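Local coordinates for serine--tRNA ligase, cytoplasmic (PDB 3QO8), which catalyses the ATP-dependent attachment of serine to tRNA(Ser), activating the amino acid as seryl-adenylate before passing it to the acceptor end of the tRNA, at residues S153-L158 / D288-F293; L158-G163 / I445-K450; A190-G195 / E299-F304; G321-F326 / L401-S406. One frame throughout, in Å; residues are numbered along the deposited sequence.

Interaction 1 (S153-L158 / D288-F293). With SSA (5'-O-(N-(L-seryl)-sulfamoyl)adenosine), chain B.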
# COMPACT_ATOMS: atom_id res chain seq x y z
N SER A 153 -14.10 -15.07 20.13
CA SER A 153 -14.30 -14.25 18.92
C SER A 153 -13.07 -14.38 18.02
O SER A 153 -12.02 -14.84 18.45
CB SER A 153 -14.45 -12.79 19.31
OG SER A 153 -13.21 -12.35 19.84
N HIS A 154 -13.20 -13.94 16.77
CA HIS A 154 -12.07 -14.01 15.86
C HIS A 154 -10.84 -13.32 16.44
O HIS A 154 -9.73 -13.82 16.30
CB HIS A 154 -12.41 -13.42 14.50
CG HIS A 154 -13.04 -12.07 14.56
ND1 HIS A 154 -12.31 -10.90 14.61
CD2 HIS A 154 -14.34 -11.69 14.58
CE1 HIS A 154 -13.12 -9.87 14.64
NE2 HIS A 154 -14.37 -10.32 14.63
N HIS A 155 -11.02 -12.18 17.10
CA HIS A 155 -9.82 -11.48 17.58
C HIS A 155 -9.16 -12.20 18.77
O HIS A 155 -7.94 -12.16 18.92
CB HIS A 155 -10.09 -10.00 17.87
CG HIS A 155 -11.01 -9.75 19.02
ND1 HIS A 155 -10.56 -9.59 20.31
CD2 HIS A 155 -12.36 -9.61 19.07
CE1 HIS A 155 -11.60 -9.37 21.11
NE2 HIS A 155 -12.70 -9.38 20.38
N GLU A 156 -9.97 -12.87 19.58
CA GLU A 156 -9.45 -13.67 20.69
C GLU A 156 -8.69 -14.90 20.19
O GLU A 156 -7.61 -15.21 20.69
CB GLU A 156 -10.61 -14.09 21.62
CG GLU A 156 -11.09 -12.95 22.51
CD GLU A 156 -12.41 -13.25 23.24
OE1 GLU A 156 -13.26 -13.96 22.67
OE2 GLU A 156 -12.60 -12.77 24.37
N VAL A 157 -9.26 -15.60 19.23
CA VAL A 157 -8.55 -16.70 18.60
C VAL A 157 -7.20 -16.22 18.06
O VAL A 157 -6.16 -16.80 18.36
CB VAL A 157 -9.37 -17.32 17.47
CG1 VAL A 157 -8.56 -18.41 16.74
CG2 VAL A 157 -10.69 -17.89 18.02
N LEU A 158 -7.22 -15.15 17.27
CA LEU A 158 -5.99 -14.68 16.64
C LEU A 158 -4.96 -14.28 17.68
O LEU A 158 -3.78 -14.52 17.51
CB LEU A 158 -6.27 -13.52 15.69
CG LEU A 158 -5.17 -13.13 14.69
CD1 LEU A 158 -4.64 -14.34 13.90
CD2 LEU A 158 -5.71 -12.06 13.75
N ASP A 288 -16.87 -2.58 15.33
CA ASP A 288 -15.90 -3.62 15.03
C ASP A 288 -14.51 -3.16 15.46
O ASP A 288 -13.57 -3.15 14.67
CB ASP A 288 -15.93 -3.97 13.54
CG ASP A 288 -17.35 -4.22 13.03
OD1 ASP A 288 -18.12 -4.96 13.69
OD2 ASP A 288 -17.70 -3.66 11.96
N ALA A 289 -14.41 -2.78 16.74
CA ALA A 289 -13.23 -2.10 17.28
C ALA A 289 -11.96 -2.93 17.29
O ALA A 289 -10.87 -2.44 16.97
CB ALA A 289 -13.54 -1.57 18.68
N TRP A 290 -12.08 -4.19 17.68
CA TRP A 290 -10.90 -5.04 17.83
C TRP A 290 -10.90 -6.16 16.80
O TRP A 290 -11.95 -6.63 16.36
CB TRP A 290 -10.81 -5.58 19.26
CG TRP A 290 -9.42 -5.53 19.88
CD1 TRP A 290 -8.78 -6.55 20.53
CD2 TRP A 290 -8.52 -4.41 19.89
NE1 TRP A 290 -7.54 -6.14 20.95
CE2 TRP A 290 -7.35 -4.83 20.58
CE3 TRP A 290 -8.58 -3.11 19.41
CZ2 TRP A 290 -6.26 -3.99 20.78
CZ3 TRP A 290 -7.48 -2.27 19.61
CH2 TRP A 290 -6.34 -2.71 20.29
N GLY A 291 -9.70 -6.57 16.41
CA GLY A 291 -9.52 -7.59 15.39
C GLY A 291 -9.21 -7.00 14.03
O GLY A 291 -9.04 -5.78 13.89
N ILE A 292 -9.16 -7.86 13.01
CA ILE A 292 -8.83 -7.43 11.66
C ILE A 292 -10.05 -7.59 10.76
O ILE A 292 -9.93 -7.82 9.55
CB ILE A 292 -7.63 -8.22 11.07
CG1 ILE A 292 -7.89 -9.73 11.16
CG2 ILE A 292 -6.35 -7.86 11.82
CD1 ILE A 292 -6.80 -10.56 10.49
N PHE A 293 -11.23 -7.46 11.36
CA PHE A 293 -12.48 -7.60 10.63
C PHE A 293 -12.77 -6.34 9.85
O PHE A 293 -13.17 -6.40 8.70
CB PHE A 293 -13.65 -7.90 11.60
CG PHE A 293 -14.99 -8.00 10.90
CD1 PHE A 293 -15.47 -9.23 10.47
CD2 PHE A 293 -15.75 -6.87 10.67
CE1 PHE A 293 -16.70 -9.33 9.83
CE2 PHE A 293 -16.97 -6.96 10.02
CZ PHE A 293 -17.45 -8.19 9.60
N10 SSA B . -14.99 -4.13 -5.52
CA SSA B . -16.13 -4.49 -4.68
CB SSA B . -16.27 -6.01 -4.62
OG SSA B . -15.20 -6.59 -3.85
C9 SSA B . -15.96 -3.93 -3.29
O9 SSA B . -14.93 -3.37 -2.95
N8 SSA B . -16.99 -4.09 -2.47
S1 SSA B . -16.89 -3.85 -0.89
O1S SSA B . -16.75 -2.46 -0.54
O2S SSA B . -18.06 -4.39 -0.28
O5' SSA B . -15.70 -4.63 -0.32
C5' SSA B . -15.53 -6.01 -0.59
C4' SSA B . -15.22 -6.75 0.72
O4' SSA B . -14.03 -6.27 1.36
C3' SSA B . -16.29 -6.60 1.78
O3' SSA B . -17.40 -7.47 1.48
C2' SSA B . -15.52 -6.99 3.03
O2' SSA B . -15.40 -8.43 3.12
C1' SSA B . -14.12 -6.43 2.77
N9 SSA B . -13.97 -5.11 3.42
C8 SSA B . -14.58 -3.97 3.09
N7 SSA B . -14.19 -3.00 3.94
C5 SSA B . -13.32 -3.55 4.80
C6 SSA B . -12.58 -3.05 5.86
N6 SSA B . -12.71 -1.75 6.19
N1 SSA B . -11.77 -3.88 6.55
C2 SSA B . -11.66 -5.17 6.21
N3 SSA B . -12.35 -5.68 5.18
C4 SSA B . -13.19 -4.89 4.47
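His155 and Trp290 carry the aromatic part of this contact. The indole turns an edge toward the imidazole face in an offset edge-to-face pair, with planes at 82° and Trp290 CD1 3.5 Å from His155 ND1. Trp290 CB lies over the middle of the same imidazole, 4.1 Å from the ring centroid, a CH-pi contact. His155 CG stands between its backbone N and carbonyl carbon (chi1 67°), which brings the ring beside the loop. Trp290 is poorly ordered, so the exact placing of both contacts is less certain. His154 and Phe293 form a looser pair: their planes are nearly parallel but slid apart, and the closer touch is His154 CE1 to Phe293 CB at 3.7 Å.

Apolar packing adds Leu158 CD2 against Ile292 CD1 at 3.8 Å, two branched chains crossing at about a right angle, with Tyr164 touching both. Gly291 CA comes within 3.5 Å of His155 CB. Glycine suits this place because its backbone angles would press a side chain against the preceding carbonyl, and the two histidines crowd the same spot.

No hydrogen bond crosses between the segments; the polar bonds shape the helix start. Ser153 OG accepts from Glu156 N at 3.3 Å, while Glu156 OE1 accepts from Ser153 N at 2.9 Å (N-H...O angle 171°). His154 ND1 is buried without a partner in the model.

On the pocket side, Phe293 O lies 3.2 Å from C2 of the seryl-adenylate analogue, and Arg410 makes a cation-pi contact with Phe293. A capping-box helix start thus packs against a loop of the class II synthetase adenylate pocket.

Interaction 2 (L158-G163 / I445-K450)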
# COMPACT_ATOMS: atom_id res chain seq x y z
N LEU A 158 -7.22 -15.15 17.27
CA LEU A 158 -5.99 -14.68 16.64
C LEU A 158 -4.96 -14.28 17.68
O LEU A 158 -3.78 -14.52 17.51
CB LEU A 158 -6.27 -13.52 15.69
CG LEU A 158 -5.17 -13.13 14.69
CD1 LEU A 158 -4.64 -14.34 13.90
CD2 LEU A 158 -5.71 -12.06 13.75
N LEU A 159 -5.41 -13.69 18.78
CA LEU A 159 -4.49 -13.35 19.86
C LEU A 159 -3.91 -14.62 20.51
O LEU A 159 -2.71 -14.70 20.76
CB LEU A 159 -5.19 -12.50 20.92
CG LEU A 159 -4.26 -11.76 21.87
CD1 LEU A 159 -3.42 -10.76 21.09
CD2 LEU A 159 -5.05 -11.06 22.96
N ARG A 160 -4.74 -15.61 20.79
CA ARG A 160 -4.25 -16.82 21.45
C ARG A 160 -3.25 -17.56 20.56
O ARG A 160 -2.35 -18.24 21.05
CB ARG A 160 -5.40 -17.74 21.87
CG ARG A 160 -6.24 -17.21 23.03
CD ARG A 160 -6.87 -18.36 23.81
NE ARG A 160 -5.85 -19.22 24.42
CZ ARG A 160 -6.10 -20.38 25.02
NH1 ARG A 160 -7.34 -20.84 25.09
NH2 ARG A 160 -5.11 -21.09 25.54
N LEU A 161 -3.39 -17.39 19.24
CA LEU A 161 -2.48 -18.01 18.28
C LEU A 161 -1.19 -17.21 18.11
O LEU A 161 -0.27 -17.63 17.42
CB LEU A 161 -3.16 -18.17 16.91
CG LEU A 161 -4.31 -19.18 16.84
CD1 LEU A 161 -5.04 -19.10 15.50
CD2 LEU A 161 -3.80 -20.59 17.10
N ASP A 162 -1.13 -16.04 18.75
CA ASP A 162 -0.04 -15.10 18.53
C ASP A 162 0.06 -14.81 17.02
O ASP A 162 1.15 -14.85 16.45
CB ASP A 162 1.28 -15.66 19.04
CG ASP A 162 2.38 -14.61 19.12
OD1 ASP A 162 2.05 -13.41 19.28
OD2 ASP A 162 3.57 -14.99 19.02
N GLY A 163 -1.07 -14.53 16.39
CA GLY A 163 -1.11 -14.35 14.94
C GLY A 163 -1.24 -12.92 14.49
O GLY A 163 -1.29 -12.63 13.29
N ILE A 445 -1.03 -20.45 21.78
CA ILE A 445 0.31 -20.20 22.30
C ILE A 445 0.22 -19.31 23.53
O ILE A 445 1.08 -19.36 24.40
CB ILE A 445 1.18 -19.47 21.25
CG1 ILE A 445 1.55 -20.40 20.10
CG2 ILE A 445 2.44 -18.90 21.87
CD1 ILE A 445 2.43 -19.75 19.07
N LYS A 446 -0.83 -18.50 23.59
CA LYS A 446 -1.00 -17.53 24.66
C LYS A 446 -2.38 -17.70 25.27
O LYS A 446 -3.28 -18.21 24.61
CB LYS A 446 -0.88 -16.10 24.10
CG LYS A 446 0.40 -15.86 23.29
CD LYS A 446 0.65 -14.39 23.00
CE LYS A 446 -0.40 -13.81 22.06
NZ LYS A 446 -0.05 -12.46 21.53
N GLU A 447 -2.54 -17.28 26.52
CA GLU A 447 -3.85 -17.26 27.16
C GLU A 447 -4.43 -15.86 27.04
O GLU A 447 -3.68 -14.89 26.93
CB GLU A 447 -3.73 -17.62 28.65
CG GLU A 447 -3.14 -18.99 28.93
CD GLU A 447 -4.20 -20.05 29.18
OE1 GLU A 447 -5.41 -19.70 29.22
OE2 GLU A 447 -3.83 -21.23 29.35
N LEU A 448 -5.75 -15.73 27.06
CA LEU A 448 -6.35 -14.40 27.12
C LEU A 448 -6.26 -13.90 28.56
O LEU A 448 -6.38 -14.69 29.50
CB LEU A 448 -7.82 -14.43 26.69
CG LEU A 448 -8.17 -14.83 25.26
CD1 LEU A 448 -9.68 -14.77 25.08
CD2 LEU A 448 -7.47 -13.93 24.27
N PRO A 449 -6.04 -12.59 28.74
CA PRO A 449 -5.99 -12.05 30.10
C PRO A 449 -7.27 -12.34 30.88
O PRO A 449 -7.20 -12.67 32.06
CB PRO A 449 -5.81 -10.54 29.88
CG PRO A 449 -6.25 -10.30 28.47
CD PRO A 449 -5.89 -11.55 27.71
N LYS A 450 -8.42 -12.26 30.21
CA LYS A 450 -9.71 -12.38 30.90
C LYS A 450 -10.11 -13.82 31.27
O LYS A 450 -10.50 -14.07 32.41
CB LYS A 450 -10.82 -11.71 30.09
CG LYS A 450 -11.37 -12.55 28.94
CD LYS A 450 -12.83 -12.22 28.68
CE LYS A 450 -13.46 -13.19 27.70
NZ LYS A 450 -14.91 -12.91 27.52
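A Schellman motif ends the helix that contains Leu159 and Arg160, and residues 445-448 of the tail pack across this C-terminal end. Arg160 O, near the close of the helix, takes two backbone donors from the tail: Ile445 N at 2.7 Å, tilted from the carbonyl plane, and Lys446 N at 3.0 Å, in that plane and on a lone pair. Arg160 returns a bond through its side chain. NE donates to Lys446 O at 2.8 Å, nearly straight (169°), and the acceptor lies close to the guanidinium plane. A bend at chi3 (63°) brings NE round to Lys446 O, so one arginine meets the tail with both its carbonyl and its side chain.

Asp162 makes the turn itself: its positive phi takes the chain out of the helix, while Gly163 N bonds back to Leu158 O at 2.9 Å. The Asp162 carboxylate also reaches across to the tail. Lys446 NZ approaches OD1 at 3.2 Å from above the carboxylate plane, forming a salt bridge. OD2 has a salt bridge to Arg181, so two basic residues share the acid and probably favour its ionised form.

The charged group of Glu447 runs alongside that of Arg160, but OE1 lies 3.9 Å from NH2 and well out of the guanidinium plane. This long salt bridge is therefore one of charges alone.

The apolar part falls to Leu448. Its CD2 rests 3.7 Å from Arg160 CG and 4.0 Å from Leu159 CD2. Leucine suits this position because its branched end can cover both the aliphatic stem of the arginine and the neighbouring leucine.

Interaction 3 (A190-G195 / E299-F304). With SSA (5'-O-(N-(L-seryl)-sulfamoyl)adenosine), chain B.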
# COMPACT_ATOMS: atom_id res chain seq x y z
N ALA A 190 -1.83 -17.62 2.28
CA ALA A 190 -2.55 -18.80 1.82
C ALA A 190 -3.82 -18.38 1.09
O ALA A 190 -4.10 -18.87 0.00
CB ALA A 190 -2.88 -19.75 3.02
N LEU A 191 -4.60 -17.49 1.69
CA LEU A 191 -5.84 -17.05 1.05
C LEU A 191 -5.59 -16.30 -0.26
O LEU A 191 -6.30 -16.50 -1.25
CB LEU A 191 -6.67 -16.18 1.99
CG LEU A 191 -7.42 -17.02 3.03
CD1 LEU A 191 -7.88 -16.15 4.16
CD2 LEU A 191 -8.60 -17.73 2.36
N ILE A 192 -4.57 -15.45 -0.28
CA ILE A 192 -4.23 -14.74 -1.50
C ILE A 192 -3.88 -15.73 -2.63
O ILE A 192 -4.39 -15.63 -3.74
CB ILE A 192 -3.04 -13.79 -1.26
CG1 ILE A 192 -3.46 -12.63 -0.36
CG2 ILE A 192 -2.50 -13.28 -2.58
CD1 ILE A 192 -2.29 -11.87 0.27
N ASN A 193 -3.01 -16.69 -2.33
CA ASN A 193 -2.56 -17.65 -3.35
C ASN A 193 -3.60 -18.69 -3.74
O ASN A 193 -3.73 -19.06 -4.92
CB ASN A 193 -1.25 -18.31 -2.92
CG ASN A 193 -0.11 -17.33 -2.93
OD1 ASN A 193 0.09 -16.61 -3.90
ND2 ASN A 193 0.64 -17.28 -1.85
N TYR A 194 -4.35 -19.16 -2.76
CA TYR A 194 -5.46 -20.07 -3.06
C TYR A 194 -6.48 -19.36 -3.95
O TYR A 194 -6.90 -19.89 -4.99
CB TYR A 194 -6.10 -20.63 -1.78
CG TYR A 194 -7.33 -21.46 -2.06
CD1 TYR A 194 -7.32 -22.44 -3.06
CD2 TYR A 194 -8.52 -21.24 -1.37
CE1 TYR A 194 -8.44 -23.19 -3.34
CE2 TYR A 194 -9.65 -21.99 -1.64
CZ TYR A 194 -9.60 -22.97 -2.62
OH TYR A 194 -10.72 -23.73 -2.90
N GLY A 195 -6.83 -18.13 -3.58
CA GLY A 195 -7.76 -17.33 -4.36
C GLY A 195 -7.32 -17.11 -5.80
O GLY A 195 -8.14 -17.23 -6.72
N GLU A 299 -5.95 -6.92 2.30
CA GLU A 299 -5.78 -7.50 0.96
C GLU A 299 -7.08 -8.09 0.43
O GLU A 299 -7.92 -8.54 1.21
CB GLU A 299 -4.68 -8.57 0.96
CG GLU A 299 -3.25 -7.97 1.09
CD GLU A 299 -3.01 -7.33 2.44
OE1 GLU A 299 -3.02 -8.07 3.45
OE2 GLU A 299 -2.82 -6.10 2.51
N LYS A 300 -7.25 -8.10 -0.89
CA LYS A 300 -8.47 -8.63 -1.47
C LYS A 300 -8.20 -9.22 -2.85
O LYS A 300 -7.56 -8.57 -3.70
CB LYS A 300 -9.56 -7.54 -1.56
CG LYS A 300 -10.91 -8.04 -2.15
CD LYS A 300 -12.07 -7.02 -1.94
CE LYS A 300 -11.73 -5.61 -2.49
NZ LYS A 300 -11.22 -5.65 -3.90
N ILE A 301 -8.65 -10.45 -3.04
CA ILE A 301 -8.77 -11.04 -4.36
C ILE A 301 -10.15 -10.71 -4.92
O ILE A 301 -11.18 -11.04 -4.32
CB ILE A 301 -8.56 -12.57 -4.34
CG1 ILE A 301 -7.20 -12.91 -3.70
CG2 ILE A 301 -8.69 -13.14 -5.75
CD1 ILE A 301 -6.03 -12.15 -4.31
N GLU A 302 -10.16 -10.06 -6.08
CA GLU A 302 -11.33 -9.47 -6.70
C GLU A 302 -11.63 -10.18 -8.02
O GLU A 302 -10.72 -10.47 -8.79
CB GLU A 302 -11.00 -7.99 -7.01
CG GLU A 302 -12.13 -7.22 -7.69
CD GLU A 302 -13.24 -6.84 -6.72
OE1 GLU A 302 -13.19 -7.28 -5.55
OE2 GLU A 302 -14.17 -6.08 -7.13
N GLN A 303 -12.90 -10.45 -8.28
CA GLN A 303 -13.32 -10.84 -9.63
C GLN A 303 -13.70 -9.59 -10.40
O GLN A 303 -14.53 -8.80 -9.94
CB GLN A 303 -14.57 -11.73 -9.59
CG GLN A 303 -14.42 -13.02 -8.86
CD GLN A 303 -15.71 -13.83 -8.92
OE1 GLN A 303 -16.12 -14.27 -9.99
NE2 GLN A 303 -16.35 -13.99 -7.77
N PHE A 304 -13.12 -9.38 -11.58
CA PHE A 304 -13.56 -8.27 -12.40
C PHE A 304 -13.76 -8.76 -13.82
O PHE A 304 -12.86 -9.36 -14.41
CB PHE A 304 -12.59 -7.07 -12.38
CG PHE A 304 -13.16 -5.85 -13.08
CD1 PHE A 304 -13.88 -4.89 -12.37
CD2 PHE A 304 -13.04 -5.71 -14.45
CE1 PHE A 304 -14.42 -3.79 -13.01
CE2 PHE A 304 -13.59 -4.61 -15.11
CZ PHE A 304 -14.29 -3.65 -14.39
N10 SSA B . -14.99 -4.13 -5.52
CA SSA B . -16.13 -4.49 -4.68
CB SSA B . -16.27 -6.01 -4.62
OG SSA B . -15.20 -6.59 -3.85
C9 SSA B . -15.96 -3.93 -3.29
O9 SSA B . -14.93 -3.37 -2.95
N8 SSA B . -16.99 -4.09 -2.47
S1 SSA B . -16.89 -3.85 -0.89
O1S SSA B . -16.75 -2.46 -0.54
O2S SSA B . -18.06 -4.39 -0.28
O5' SSA B . -15.70 -4.63 -0.32
C5' SSA B . -15.53 -6.01 -0.59
C4' SSA B . -15.22 -6.75 0.72
O4' SSA B . -14.03 -6.27 1.36
C3' SSA B . -16.29 -6.60 1.78
O3' SSA B . -17.40 -7.47 1.48
C2' SSA B . -15.52 -6.99 3.03
O2' SSA B . -15.40 -8.43 3.12
C1' SSA B . -14.12 -6.43 2.77
N9 SSA B . -13.97 -5.11 3.42
C8 SSA B . -14.58 -3.97 3.09
N7 SSA B . -14.19 -3.00 3.94
C5 SSA B . -13.32 -3.55 4.80
C6 SSA B . -12.58 -3.05 5.86
N6 SSA B . -12.71 -1.75 6.19
N1 SSA B . -11.77 -3.88 6.55
C2 SSA B . -11.66 -5.17 6.21
N3 SSA B . -12.35 -5.68 5.18
C4 SSA B . -13.19 -4.89 4.47
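Glu302 OE1 is gripped by two groups, the seryl hydroxyl OG of the bound seryl-adenylate analogue at 2.7 Å and Lys300 NZ at 3.0 Å. The lysine comes from above the carboxylate plane. The other oxygen, OE2, accepts from the analogue's amino group N10 at 2.7 Å, and so a single glutamate reads both the hydroxyl and the amine of the seryl moiety. Bends at chi3 and chi4 of Lys300 curl its amine back to Glu302; that amine also bonds to Thr246.

Ile301, whose side chain points to the opposite face of the strand, meets helix residues 190-195. Its CD1 lies 3.9 Å from Ile192 O and 4.1 Å from Ile192 CG2, the two isoleucine side chains crossing at about a right angle. Beta-branched isoleucine fits an extended strand and meets the helix with two branches: CG2 approaches Gly195 C to 4.2 Å. Gly195 suits its place because a side chain here would press on Ile301 and collide with the helix's own backbone.

In the largely antiparallel sheet of the class II synthetase core, alternate residues thus serve opposite faces, with Lys300 and Glu302 lining the substrate pocket and Ile301 covered by a helix. Segment 190-195 runs nearly along segment 299-304, their axes 14° from parallel and 8.6 Å apart at closest approach.

Glu299 also faces the helix, where its CG meets Ile192 CD1 at 4.1 Å. Its carboxylate is held by Ser276 and Asn188 and by Gln208 of the second subunit. Asn193 OD1 bonds to Gln189 of that subunit too, which places this helix at the dimer interface.

Interaction 4 (G321-F326 / L401-S406). With SSA (5'-O-(N-(L-seryl)-sulfamoyl)adenosine), chain B.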
# COMPACT_ATOMS: atom_id res chain seq x y z
N GLY A 321 -21.67 -17.38 -8.09
CA GLY A 321 -21.50 -18.82 -7.99
C GLY A 321 -20.05 -19.17 -7.70
O GLY A 321 -19.74 -20.05 -6.89
N CYS A 322 -19.14 -18.48 -8.37
CA CYS A 322 -17.70 -18.66 -8.11
C CYS A 322 -17.35 -18.38 -6.65
O CYS A 322 -16.59 -19.12 -6.03
CB CYS A 322 -16.84 -17.76 -9.02
SG CYS A 322 -16.57 -18.42 -10.68
N SER A 323 -17.86 -17.28 -6.11
CA SER A 323 -17.59 -16.97 -4.70
C SER A 323 -18.22 -18.00 -3.76
O SER A 323 -17.62 -18.40 -2.74
CB SER A 323 -18.07 -15.56 -4.38
OG SER A 323 -17.30 -14.60 -5.09
N GLU A 324 -19.43 -18.44 -4.07
CA GLU A 324 -20.06 -19.47 -3.24
C GLU A 324 -19.20 -20.73 -3.20
O GLU A 324 -18.94 -21.30 -2.14
CB GLU A 324 -21.45 -19.81 -3.78
CG GLU A 324 -22.44 -18.67 -3.64
CD GLU A 324 -23.83 -19.09 -4.08
OE1 GLU A 324 -24.45 -19.92 -3.37
OE2 GLU A 324 -24.29 -18.60 -5.12
N GLU A 325 -18.75 -21.16 -4.38
CA GLU A 325 -17.91 -22.34 -4.46
C GLU A 325 -16.65 -22.16 -3.62
O GLU A 325 -16.22 -23.07 -2.90
CB GLU A 325 -17.55 -22.65 -5.92
CG GLU A 325 -16.73 -23.91 -6.09
CD GLU A 325 -16.26 -24.13 -7.54
OE1 GLU A 325 -16.69 -23.38 -8.44
OE2 GLU A 325 -15.45 -25.06 -7.75
N PHE A 326 -16.05 -20.98 -3.69
CA PHE A 326 -14.88 -20.67 -2.88
C PHE A 326 -15.17 -20.86 -1.38
O PHE A 326 -14.40 -21.52 -0.68
CB PHE A 326 -14.39 -19.24 -3.18
CG PHE A 326 -13.11 -18.86 -2.45
CD1 PHE A 326 -11.87 -19.24 -2.94
CD2 PHE A 326 -13.17 -18.11 -1.28
CE1 PHE A 326 -10.70 -18.88 -2.28
CE2 PHE A 326 -12.00 -17.76 -0.60
CZ PHE A 326 -10.77 -18.14 -1.10
N LEU A 401 -18.78 -5.96 -14.36
CA LEU A 401 -19.24 -6.57 -13.13
C LEU A 401 -18.05 -6.72 -12.23
O LEU A 401 -16.92 -6.89 -12.70
CB LEU A 401 -19.83 -7.94 -13.41
CG LEU A 401 -21.00 -8.02 -14.40
CD1 LEU A 401 -20.49 -8.46 -15.77
CD2 LEU A 401 -22.04 -9.01 -13.88
N ASN A 402 -18.29 -6.67 -10.92
CA ASN A 402 -17.22 -6.92 -9.98
C ASN A 402 -17.78 -7.70 -8.81
O ASN A 402 -18.95 -7.53 -8.44
CB ASN A 402 -16.57 -5.61 -9.51
CG ASN A 402 -17.48 -4.78 -8.62
OD1 ASN A 402 -17.52 -4.97 -7.39
ND2 ASN A 402 -18.23 -3.86 -9.23
N SER A 403 -16.96 -8.59 -8.25
CA SER A 403 -17.37 -9.34 -7.07
C SER A 403 -16.16 -9.68 -6.22
O SER A 403 -15.14 -10.13 -6.73
CB SER A 403 -18.13 -10.61 -7.46
OG SER A 403 -18.37 -11.43 -6.32
N THR A 404 -16.28 -9.47 -4.92
CA THR A 404 -15.26 -9.97 -4.02
C THR A 404 -15.09 -11.47 -4.27
O THR A 404 -16.08 -12.17 -4.43
CB THR A 404 -15.68 -9.79 -2.56
OG1 THR A 404 -16.20 -8.47 -2.36
CG2 THR A 404 -14.50 -10.06 -1.63
N LEU A 405 -13.86 -11.96 -4.30
CA LEU A 405 -13.66 -13.38 -4.08
C LEU A 405 -13.34 -13.56 -2.60
O LEU A 405 -14.11 -14.17 -1.87
CB LEU A 405 -12.55 -13.99 -4.95
CG LEU A 405 -12.43 -15.49 -4.65
CD1 LEU A 405 -13.56 -16.29 -5.31
CD2 LEU A 405 -11.08 -16.06 -5.04
N SER A 406 -12.22 -13.00 -2.15
CA SER A 406 -11.90 -13.01 -0.72
C SER A 406 -11.19 -11.75 -0.27
O SER A 406 -10.11 -11.44 -0.76
CB SER A 406 -11.06 -14.23 -0.34
OG SER A 406 -10.71 -14.20 1.05
N10 SSA B . -14.99 -4.13 -5.52
CA SSA B . -16.13 -4.49 -4.68
CB SSA B . -16.27 -6.01 -4.62
OG SSA B . -15.20 -6.59 -3.85
C9 SSA B . -15.96 -3.93 -3.29
O9 SSA B . -14.93 -3.37 -2.95
N8 SSA B . -16.99 -4.09 -2.47
S1 SSA B . -16.89 -3.85 -0.89
O1S SSA B . -16.75 -2.46 -0.54
O2S SSA B . -18.06 -4.39 -0.28
O5' SSA B . -15.70 -4.63 -0.32
C5' SSA B . -15.53 -6.01 -0.59
C4' SSA B . -15.22 -6.75 0.72
O4' SSA B . -14.03 -6.27 1.36
C3' SSA B . -16.29 -6.60 1.78
O3' SSA B . -17.40 -7.47 1.48
C2' SSA B . -15.52 -6.99 3.03
O2' SSA B . -15.40 -8.43 3.12
C1' SSA B . -14.12 -6.43 2.77
N9 SSA B . -13.97 -5.11 3.42
C8 SSA B . -14.58 -3.97 3.09
N7 SSA B . -14.19 -3.00 3.94
C5 SSA B . -13.32 -3.55 4.80
C6 SSA B . -12.58 -3.05 5.86
N6 SSA B . -12.71 -1.75 6.19
N1 SSA B . -11.77 -3.88 6.55
C2 SSA B . -11.66 -5.17 6.21
N3 SSA B . -12.35 -5.68 5.18
C4 SSA B . -13.19 -4.89 4.47
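The side chains of Leu405 and Phe326 cross at about a right angle, the leucine's two methyls dividing the work. CD2 sits over one ring face in a CH-pi contact, 4.2 Å from the centroid and shifted toward the rim, while CD1 packs 3.7 Å from Phe326 CB. Phe326 CG is anti to the backbone N (chi1 -176°), which swings the ring from the helix toward the corner of the strand. Farther along the ring, Ser406 CB approaches CE2 to 3.7 Å; a small side chain fits beside the ring, and its hydroxyl is hydrogen-bonded with Thr411.

The polar part centres on Thr404 O. Ser323 OG donates to it at 2.8 Å in the carbonyl plane, and Ser403 OG donates at 3.1 Å from above that plane, so two serine hydroxyls, on short side chains, grip one buried carbonyl oxygen. Thr404 sends its own hydroxyl into the pocket, where OG1 donates to the seryl OG of the bound analogue at 2.6 Å.

Leu405 and Ser406 both face Ile301 in a classic beta bulge, where the chain turns a corner. Helix 312-329 packs here against strand 399-404, which lies between strands 297-307 and 363-372, with Tyr194 and Phe198 of helix 183-200 also meeting the Phe326 ring.

Overall arrangement
From the N terminus, helix 154-160 is met first. Interaction 1 closes a loop of about 130 residues by bringing the segment before strand 297-307 back to it, and interaction 2 closes a longer one by returning the C-terminal tail to its far end. These two cross in sequence, share Leu158 and touch in space. Interaction 3 joins helix 183-200 to strand 297-307 and crosses interaction 1, whereas interaction 4 follows both, tying helix 312-329 to strand 399-404. Interactions 3 and 4 fall within the span of interaction 2. They meet through neighbouring strands of one sheet; together with interaction 1 they border the bound analogue, whereas interaction 2 lies away from it.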